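Local structure of Alpha/beta hydrolase fold protein (Chitinophaga pinensis, 4PW0) at residues A[23-27]-A[72-78]. The protein is of unknown specific function but has the alpha/beta hydrolase fold and is probably a hydrolase working through a serine nucleophile. Residues are numbered along the deposited sequence; the frame is centred on the assembly and turned at random.
Sequences GTRYA and KGVGLSS
Ser-77 and Ser-78 present their hydroxyls to the backbone of strand 24-31, and this is the tight part of the contact. Ser-77 OG accepts the amide of Ala-27 at 2.9 Å in a nearly straight bond (171°), and its second hydrogen bond runs to the carbonyl of Asp-70. Putting an alanine in place of Ser-77 would probably leave the buried Ala-27 amide without its acceptor and the Asp-70 carbonyl without this partner. Next to it, Ser-78 and Arg-25 join twice: Ser-78 N donates to Arg-25 O at 2.8 Å, while Arg-25 N reaches Ser-78 OG at 2.9 Å. The hydroxyl of Ser-78 lies between its own N and carbonyl carbon (chi1 75°), which turns it to that amide. Through these bonds the loop after strand 66-69 fastens to the antiparallel N-terminal part of the alpha/beta hydrolase sheet, with Ala-27 CB against Leu-76 CB (3.7 Å) at one end. A turn about the CG-CD bond of Lys-72 (chi3 -72°) brings CE to 3.4 Å from OG1 of buried Thr-24, beside the buried Tyr-26 hydroxyl, which hydrogen-bonds Glu-94. The looser side is water-mediated: one water bridges Gly-23 O and Ser-78 OG; another links Thr-24 OG1 weakly to Lys-72 NZ.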
loop_
_atom_site.group_PDB
_atom_site.type_symbol
_atom_site.label_atom_id
_atom_site.label_comp_id
_atom_site.label_asym_id
_atom_site.label_seq_id
_atom_site.Cartn_x
_atom_site.Cartn_y
_atom_site.Cartn_z
ATOM N N GLY A 23 -9.770 33.701 21.842
ATOM C CA GLY A 23 -9.393 33.502 23.232
ATOM C C GLY A 23 -8.477 32.309 23.557
ATOM O O GLY A 23 -8.236 32.014 24.703
ATOM N N THR A 24 -7.989 31.607 22.550
ATOM C CA THR A 24 -7.108 30.453 22.757
ATOM C C THR A 24 -5.766 30.726 22.050
ATOM O O THR A 24 -5.744 31.167 20.873
ATOM C CB THR A 24 -7.769 29.185 22.140
ATOM O OG1 THR A 24 -9.031 28.927 22.786
ATOM C CG2 THR A 24 -6.854 27.987 22.229
ATOM N N ARG A 25 -4.671 30.406 22.733
ATOM C CA ARG A 25 -3.330 30.471 22.155
ATOM C C ARG A 25 -3.009 29.084 21.611
ATOM O O ARG A 25 -2.943 28.138 22.388
ATOM C CB ARG A 25 -2.280 30.813 23.218
ATOM C CG ARG A 25 -0.826 30.611 22.781
ATOM C CD ARG A 25 0.170 30.257 23.907
ATOM N NE ARG A 25 -0.344 29.317 24.917
ATOM C CZ ARG A 25 0.394 28.655 25.819
ATOM N NH1 ARG A 25 1.733 28.716 25.824
ATOM N NH2 ARG A 25 -0.220 27.851 26.698
ATOM N N TYR A 26 -2.867 28.968 20.295
ATOM C CA TYR A 26 -2.448 27.711 19.635
ATOM C C TYR A 26 -0.961 27.734 19.353
ATOM O O TYR A 26 -0.461 28.680 18.718
ATOM C CB TYR A 26 -3.220 27.491 18.346
ATOM C CG TYR A 26 -4.679 27.168 18.538
ATOM C CD1 TYR A 26 -5.118 25.848 18.693
ATOM C CD2 TYR A 26 -5.633 28.164 18.539
ATOM C CE1 TYR A 26 -6.444 25.560 18.862
ATOM C CE2 TYR A 26 -6.987 27.874 18.696
ATOM C CZ TYR A 26 -7.397 26.562 18.843
ATOM O OH TYR A 26 -8.717 26.219 19.062
ATOM N N ALA A 27 -0.277 26.677 19.803
ATOM C CA ALA A 27 1.114 26.453 19.523
ATOM C C ALA A 27 1.262 25.576 18.257
ATOM O O ALA A 27 0.549 24.577 18.077
ATOM C CB ALA A 27 1.795 25.768 20.705
ATOM N N LYS A 72 -6.500 22.589 21.029
ATOM C CA LYS A 72 -6.838 23.367 22.204
ATOM C C LYS A 72 -6.548 22.556 23.467
ATOM O O LYS A 72 -6.919 21.384 23.593
ATOM C CB LYS A 72 -8.314 23.735 22.144
ATOM C CG LYS A 72 -8.766 24.582 23.333
ATOM C CD LYS A 72 -10.251 24.925 23.259
ATOM C CE LYS A 72 -10.559 25.927 22.181
ATOM N NZ LYS A 72 -12.033 26.253 22.226
ATOM N N GLY A 73 -5.809 23.170 24.387
ATOM C CA GLY A 73 -5.474 22.584 25.656
ATOM C C GLY A 73 -4.297 21.629 25.705
ATOM O O GLY A 73 -3.873 21.221 26.768
ATOM N N VAL A 74 -3.831 21.222 24.541
ATOM C CA VAL A 74 -2.758 20.216 24.461
ATOM C C VAL A 74 -1.400 20.917 24.502
ATOM O O VAL A 74 -1.147 21.807 23.710
ATOM C CB VAL A 74 -2.890 19.413 23.156
ATOM C CG1 VAL A 74 -1.769 18.377 23.046
ATOM C CG2 VAL A 74 -4.226 18.726 23.115
ATOM N N GLY A 75 -0.515 20.488 25.396
ATOM C CA GLY A 75 0.863 20.983 25.382
ATOM C C GLY A 75 0.875 22.488 25.607
ATOM O O GLY A 75 0.151 22.999 26.485
ATOM N N LEU A 76 1.617 23.169 24.745
ATOM C CA LEU A 76 1.749 24.645 24.857
ATOM C C LEU A 76 0.518 25.408 24.352
ATOM O O LEU A 76 0.459 26.641 24.493
ATOM C CB LEU A 76 3.003 25.110 24.133
ATOM C CG LEU A 76 4.291 24.897 24.907
ATOM C CD1 LEU A 76 5.459 24.967 23.917
ATOM C CD2 LEU A 76 4.417 25.874 26.089
ATOM N N SER A 77 -0.480 24.738 23.767
ATOM C CA SER A 77 -1.732 25.422 23.493
ATOM C C SER A 77 -2.542 25.626 24.757
ATOM O O SER A 77 -2.689 24.742 25.615
ATOM C CB SER A 77 -2.562 24.684 22.444
ATOM O OG SER A 77 -1.902 24.761 21.222
ATOM N N SER A 78 -3.127 26.808 24.874
ATOM C CA SER A 78 -3.905 27.108 26.064
ATOM C C SER A 78 -5.324 26.518 26.002
ATOM O O SER A 78 -5.751 25.975 24.959
ATOM C CB SER A 78 -3.977 28.641 26.284
ATOM O OG SER A 78 -4.868 29.247 25.365
HETATM O O HOH W 1 -7.104 30.051 26.740
HETATM O O HOH W 2 -10.989 29.373 21.105
#